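Local coordinates for protein galactan 1,3-beta-galactosidase (Phanerochaete chrysosporium, PDB 7BYS) that probably hydrolyses beta-1,3-galactan chains from their ends in the breakdown of arabinogalactan, and carries a calcium-containing carbohydrate-binding module, at residues A[15-20]-A[268-273]; A[39-44]-A[262-267]. All blocks are in the same frame, centred on the assembly; numbering follows the deposited sequence. Where two conformers were deposited one is given.

Overall arrangement
From the N terminus the chain first runs through the loop 15-20, which leads into the opening strand 22-27 of a five-bladed beta-propeller, and then, beyond strand 30-36, through the loop 39-44. After passing through the intervening blades it reaches the last one, where the loop 262-267 links strand 252-259 to strand 269-276. Interaction 2 joins loop 39-44 to that loop, and interaction 1 joins 15-20 to the start of the strand that follows, so interaction 2 nests within interaction 1. Both lie where the first and last blades meet. The two touch: Gln18, which accepts a hydrogen bond from His20 in interaction 1, reaches Gly266 of interaction 2.

Interaction 1 of 2, residues A[15-20]-A[268-273]; sequences NTIQAH and SRYIWY
The phenol of Tyr270 reaches into the bend made by Ile17, Gln18 and Ala19, and its hydroxyl is held by two backbone groups. It donates to Ile17 O, with 2.6 Å between Tyr270 OH and that oxygen, and accepts from Ala19 N in an almost straight bond of 176°, 2.9 Å from Ala19 N to Tyr270 OH. The Ile17 oxygen lies at the edge of the phenol ring, yet the hydroxyl stands above the carbonyl plane. This is the closure of a five-bladed beta-propeller, the fold of family GH43: the loop before the first blade meets a strand of the last. A chi1 of -54° sets CG anti to the carbonyl carbon, and the length of the phenol then carries OH to the loop. Ile17 CG2 packs against Tyr270 CE2 at 4.1 Å, while the hydroxyl also sits over one face of His20, near its rim, with Tyr270 OH 3.1 Å from His20 CE1. The imidazole and phenol planes are inclined by only 22° but are slid apart and hardly overlap. A phenylalanine in place of Tyr270 would probably leave the buried Ala19 N and Ile17 O without the hydroxyl that pairs with both.

The next shell fixes the imidazole. Its NE2 donates to Gln18 OE1, 2.9 Å from His20 NE2; OE1 lies in the imidazole plane, though NE2 stands above the plane of the Gln18 amide. The same oxygen accepts from the backbone N of Lys38, and Gln18 NE2 is hydrogen-bonded to Gly266 O. Ser268 OG is engaged with Leu265 O, whereas Ser268 O lies at the imidazole edge, 3.1 Å from His20 CE1. On the other ring nitrogen, one water bridges the two segments, 2.7 Å from His20 ND1, and donates a hydrogen to Arg269 O.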
loop_
_atom_site.group_PDB
_atom_site.type_symbol
_atom_site.label_atom_id
_atom_site.label_comp_id
_atom_site.label_asym_id
_atom_site.label_seq_id
_atom_site.Cartn_x
_atom_site.Cartn_y
_atom_site.Cartn_z
ATOM N N ASN A 15 7.428 15.967 6.576
ATOM C CA ASN A 15 7.701 15.675 5.181
ATOM C C ASN A 15 6.975 14.399 4.786
ATOM O O ASN A 15 6.820 13.476 5.588
ATOM C CB ASN A 15 9.198 15.474 4.966
ATOM C CG ASN A 15 9.985 16.745 5.180
ATOM O OD1 ASN A 15 9.593 17.808 4.697
ATOM N ND2 ASN A 15 11.102 16.644 5.900
ATOM N N THR A 16 6.512 14.359 3.543
ATOM C CA THR A 16 5.831 13.170 3.045
ATOM C C THR A 16 6.753 11.953 3.120
ATOM O O THR A 16 7.924 12.015 2.733
ATOM C CB THR A 16 5.370 13.401 1.607
ATOM O OG1 THR A 16 4.689 14.660 1.530
ATOM C CG2 THR A 16 4.419 12.293 1.171
ATOM N N ILE A 17 6.232 10.854 3.670
ATOM C CA ILE A 17 7.018 9.628 3.782
ATOM C C ILE A 17 7.316 9.095 2.390
ATOM O O ILE A 17 6.422 9.035 1.530
ATOM C CB ILE A 17 6.253 8.597 4.623
ATOM C CG1 ILE A 17 6.179 9.075 6.076
ATOM C CG2 ILE A 17 6.921 7.216 4.534
ATOM C CD1 ILE A 17 5.272 8.250 6.951
ATOM N N GLN A 18 8.577 8.722 2.157
ATOM C CA GLN A 18 9.064 8.185 0.887
ATOM C C GLN A 18 9.624 6.790 1.142
ATOM O O GLN A 18 10.837 6.609 1.268
ATOM C CB GLN A 18 10.116 9.105 0.295
ATOM C CG GLN A 18 9.533 10.435 -0.176
ATOM C CD GLN A 18 8.695 10.286 -1.422
ATOM O OE1 GLN A 18 8.709 9.242 -2.069
ATOM N NE2 GLN A 18 7.948 11.331 -1.762
ATOM N N ALA A 19 8.733 5.806 1.220
ATOM C CA ALA A 19 9.114 4.429 1.530
ATOM C C ALA A 19 8.168 3.471 0.798
ATOM O O ALA A 19 7.449 2.664 1.385
ATOM C CB ALA A 19 9.139 4.214 3.042
ATOM N N HIS A 20 8.132 3.586 -0.526
ATOM C CA HIS A 20 7.282 2.733 -1.349
ATOM C C HIS A 20 7.883 1.335 -1.464
ATOM O O HIS A 20 9.089 1.144 -1.311
ATOM C CB HIS A 20 7.106 3.405 -2.708
ATOM C CG HIS A 20 6.812 4.875 -2.598
ATOM N ND1 HIS A 20 5.534 5.363 -2.432
ATOM C CD2 HIS A 20 7.634 5.953 -2.585
ATOM C CE1 HIS A 20 5.576 6.682 -2.338
ATOM N NE2 HIS A 20 6.837 7.069 -2.438
ATOM N N SER A 268 2.685 8.502 -4.844
ATOM C CA SER A 268 2.068 7.202 -4.617
ATOM C C SER A 268 1.762 7.044 -3.130
ATOM O O SER A 268 2.564 7.425 -2.274
ATOM C CB SER A 268 2.998 6.073 -5.077
ATOM O OG SER A 268 3.327 6.198 -6.459
ATOM N N ARG A 269 0.583 6.499 -2.824
ATOM C CA ARG A 269 0.058 6.506 -1.464
ATOM C C ARG A 269 0.259 5.149 -0.800
ATOM O O ARG A 269 0.617 4.157 -1.443
ATOM C CB ARG A 269 -1.429 6.915 -1.436
ATOM C CG ARG A 269 -1.719 8.351 -1.927
ATOM C CD ARG A 269 -0.831 9.398 -1.259
ATOM N NE ARG A 269 -1.208 10.759 -1.657
ATOM C CZ ARG A 269 -0.384 11.798 -1.640
ATOM N NH1 ARG A 269 0.869 11.654 -1.253
ATOM N NH2 ARG A 269 -0.824 12.996 -2.033
ATOM N N TYR A 270 0.045 5.125 0.512
ATOM C CA TYR A 270 0.206 3.933 1.327
ATOM C C TYR A 270 -1.182 3.482 1.747
ATOM O O TYR A 270 -1.919 4.240 2.395
ATOM C CB TYR A 270 1.091 4.253 2.535
ATOM C CG TYR A 270 2.407 4.856 2.092
ATOM C CD1 TYR A 270 3.353 4.088 1.418
ATOM C CD2 TYR A 270 2.687 6.204 2.312
ATOM C CE1 TYR A 270 4.541 4.637 0.983
ATOM C CE2 TYR A 270 3.879 6.770 1.869
ATOM C CZ TYR A 270 4.802 5.982 1.212
ATOM O OH TYR A 270 5.989 6.540 0.763
ATOM N N ILE A 271 -1.546 2.274 1.337
ATOM C CA ILE A 271 -2.857 1.704 1.581
ATOM C C ILE A 271 -2.633 0.603 2.608
ATOM O O ILE A 271 -2.171 -0.494 2.272
ATOM C CB ILE A 271 -3.477 1.173 0.282
ATOM C CG1 ILE A 271 -3.461 2.237 -0.847
ATOM C CG2 ILE A 271 -4.892 0.676 0.534
ATOM C CD1 ILE A 271 -4.046 3.591 -0.478
ATOM N N TRP A 272 -2.913 0.911 3.871
ATOM C CA TRP A 272 -2.754 -0.036 4.971
ATOM C C TRP A 272 -4.119 -0.317 5.578
ATOM O O TRP A 272 -4.834 0.620 5.956
ATOM C CB TRP A 272 -1.874 0.526 6.080
ATOM C CG TRP A 272 -0.418 0.697 5.780
ATOM C CD1 TRP A 272 0.206 0.674 4.566
ATOM C CD2 TRP A 272 0.587 0.970 6.747
ATOM N NE1 TRP A 272 1.555 0.912 4.725
ATOM C CE2 TRP A 272 1.811 1.088 6.062
ATOM C CE3 TRP A 272 0.573 1.111 8.137
ATOM C CZ2 TRP A 272 3.010 1.340 6.726
ATOM C CZ3 TRP A 272 1.761 1.355 8.791
ATOM C CH2 TRP A 272 2.958 1.481 8.089
ATOM N N TYR A 273 -4.469 -1.596 5.682
ATOM C CA TYR A 273 -5.733 -2.017 6.263
ATOM C C TYR A 273 -5.504 -3.223 7.160
ATOM O O TYR A 273 -4.576 -4.009 6.930
ATOM C CB TYR A 273 -6.719 -2.444 5.172
ATOM C CG TYR A 273 -7.253 -1.335 4.307
ATOM C CD1 TYR A 273 -7.894 -0.235 4.861
ATOM C CD2 TYR A 273 -7.130 -1.391 2.917
ATOM C CE1 TYR A 273 -8.411 0.781 4.052
ATOM C CE2 TYR A 273 -7.643 -0.391 2.106
ATOM C CZ TYR A 273 -8.266 0.699 2.674
ATOM O OH TYR A 273 -8.760 1.691 1.842
HETATM O O HOH W 1 3.260 3.891 -2.481
#

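Interaction 2 of 2, residues A[39-44]-A[262-267]; sequences SHNSAL and PSLLGS
A chi1 of -55°, with CG anti to the carbonyl carbon, brings the amide of Asn41 up against Gly266, while a backbone phi of 60° holds the residue in a left-handed conformation. Leu264 takes a different first torsion, with CG anti to the backbone N, and its side chain runs beside that of Asn41, the two pointing the same way; CD1 of Leu264 lies 3.9 Å from Asn41 OD1. That oxygen accepts from the backbone of the facing turn: Gly266 N donates to Asn41 OD1 at 2.8 Å, in the carbonyl plane and on a lone pair, although the bond is bent, with an N-H...O angle of 142°. Gly266 has no side chain, and Asn41 OD1 comes within 3.4 Å of its CA; a CB there would collide with the amide oxygen. A water gives OD1 a second donor and continues to Ser267 OG.

Both loops belong to a beta-propeller and meet near its surface: one joins strands 30-36 and 48-53 within the first blade, the other joins 252-259 and 269-276 within the last. Loop 262-267 contains a short 3-10 turn at Leu265 and Gly266, with Ser267 N hydrogen-bonded back to Leu264 O. Loop 39-44 has an ST turn, in which Ser42 OG accepts from Leu44 N at 2.9 Å.

The apolar part of the contact belongs to Leu265, which is buried and also rests on Trp208. Its CB packs on the backbone of Asn41, while CD1 extends past Ser42 O to Ala43, with 4.1 Å between Leu265 CD1 and Ala43 CB. A second water links the two backbones: it donates to Asn41 O at 2.9 Å, donates again to Pro262 O, and accepts from Leu265 N, 2.8 Å from that nitrogen.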
loop_
_atom_site.group_PDB
_atom_site.type_symbol
_atom_site.label_atom_id
_atom_site.label_comp_id
_atom_site.label_asym_id
_atom_site.label_seq_id
_atom_site.Cartn_x
_atom_site.Cartn_y
_atom_site.Cartn_z
ATOM N N SER A 39 10.953 10.697 -4.176
ATOM C CA SER A 39 10.565 12.092 -3.977
ATOM C C SER A 39 10.759 12.955 -5.215
ATOM O O SER A 39 10.189 14.049 -5.279
ATOM C CB SER A 39 11.322 12.700 -2.803
ATOM O OG SER A 39 12.708 12.599 -3.028
ATOM N N HIS A 40 11.546 12.513 -6.192
ATOM C CA HIS A 40 11.653 13.267 -7.435
ATOM C C HIS A 40 10.889 12.614 -8.584
ATOM O O HIS A 40 11.190 12.848 -9.762
ATOM C CB HIS A 40 13.104 13.609 -7.756
ATOM C CG HIS A 40 13.695 14.586 -6.784
ATOM N ND1 HIS A 40 14.942 14.425 -6.218
ATOM C CD2 HIS A 40 13.183 15.721 -6.248
ATOM C CE1 HIS A 40 15.181 15.430 -5.391
ATOM N NE2 HIS A 40 14.128 16.229 -5.391
ATOM N N ASN A 41 9.872 11.820 -8.244
ATOM C CA ASN A 41 8.930 11.259 -9.207
ATOM C C ASN A 41 9.622 10.394 -10.247
ATOM O O ASN A 41 9.202 10.332 -11.404
ATOM C CB ASN A 41 8.060 12.341 -9.850
ATOM C CG ASN A 41 7.334 13.174 -8.822
ATOM O OD1 ASN A 41 6.641 12.642 -7.950
ATOM N ND2 ASN A 41 7.504 14.488 -8.895
ATOM N N SER A 42 10.691 9.731 -9.838
ATOM C CA SER A 42 11.479 8.875 -10.703
ATOM C C SER A 42 11.211 7.411 -10.379
ATOM O O SER A 42 10.923 7.051 -9.234
ATOM C CB SER A 42 12.966 9.161 -10.510
ATOM O OG SER A 42 13.762 8.304 -11.305
ATOM N N ALA A 43 11.294 6.574 -11.408
ATOM C CA ALA A 43 11.296 5.131 -11.228
ATOM C C ALA A 43 12.684 4.599 -10.910
ATOM O O ALA A 43 12.819 3.415 -10.567
ATOM C CB ALA A 43 10.762 4.451 -12.492
ATOM N N LEU A 44 13.706 5.446 -11.004
ATOM C CA LEU A 44 15.093 5.049 -10.838
ATOM C C LEU A 44 15.540 5.286 -9.401
ATOM O O LEU A 44 14.860 5.930 -8.606
ATOM C CB LEU A 44 15.976 5.828 -11.811
ATOM C CG LEU A 44 15.474 5.788 -13.256
ATOM C CD1 LEU A 44 16.338 6.652 -14.170
ATOM C CD2 LEU A 44 15.429 4.350 -13.744
ATOM N N PRO A 262 1.771 6.410 -11.549
ATOM C CA PRO A 262 2.906 6.515 -12.492
ATOM C C PRO A 262 3.253 7.926 -12.939
ATOM O O PRO A 262 4.441 8.212 -13.134
ATOM C CB PRO A 262 2.474 5.637 -13.676
ATOM C CG PRO A 262 1.484 4.695 -13.108
ATOM C CD PRO A 262 0.770 5.426 -11.995
ATOM N N SER A 263 2.274 8.819 -13.079
ATOM C CA SER A 263 2.561 10.176 -13.535
ATOM C C SER A 263 3.060 11.094 -12.425
ATOM O O SER A 263 3.473 12.222 -12.713
ATOM C CB SER A 263 1.332 10.795 -14.204
ATOM O OG SER A 263 0.143 10.438 -13.523
ATOM N N LEU A 264 3.044 10.644 -11.171
ATOM C CA LEU A 264 3.483 11.437 -10.036
ATOM C C LEU A 264 3.912 10.443 -8.956
ATOM O O LEU A 264 3.291 10.322 -7.888
ATOM C CB LEU A 264 2.365 12.360 -9.548
ATOM C CG LEU A 264 2.785 13.580 -8.729
ATOM C CD1 LEU A 264 3.629 14.542 -9.555
ATOM C CD2 LEU A 264 1.559 14.283 -8.167
ATOM N N LEU A 265 5.002 9.724 -9.246
ATOM C CA LEU A 265 5.376 8.558 -8.445
ATOM C C LEU A 265 5.652 8.917 -6.997
ATOM O O LEU A 265 5.379 8.112 -6.098
ATOM C CB LEU A 265 6.607 7.872 -9.034
ATOM C CG LEU A 265 6.305 6.836 -10.113
ATOM C CD1 LEU A 265 7.592 6.419 -10.829
ATOM C CD2 LEU A 265 5.538 5.623 -9.571
ATOM N N GLY A 266 6.209 10.101 -6.743
ATOM C CA GLY A 266 6.483 10.489 -5.376
ATOM C C GLY A 266 5.253 10.703 -4.547
ATOM O O GLY A 266 5.360 10.777 -3.317
ATOM N N SER A 267 4.093 10.799 -5.184
ATOM C CA SER A 267 2.822 10.921 -4.493
ATOM C C SER A 267 2.047 9.611 -4.472
ATOM O O SER A 267 0.866 9.603 -4.108
ATOM C CB SER A 267 1.994 12.054 -5.105
ATOM O OG SER A 267 2.658 13.299 -4.911
HETATM O O HOH W 2 6.354 10.132 -11.646
HETATM O O HOH W 3 5.189 13.784 -5.968
#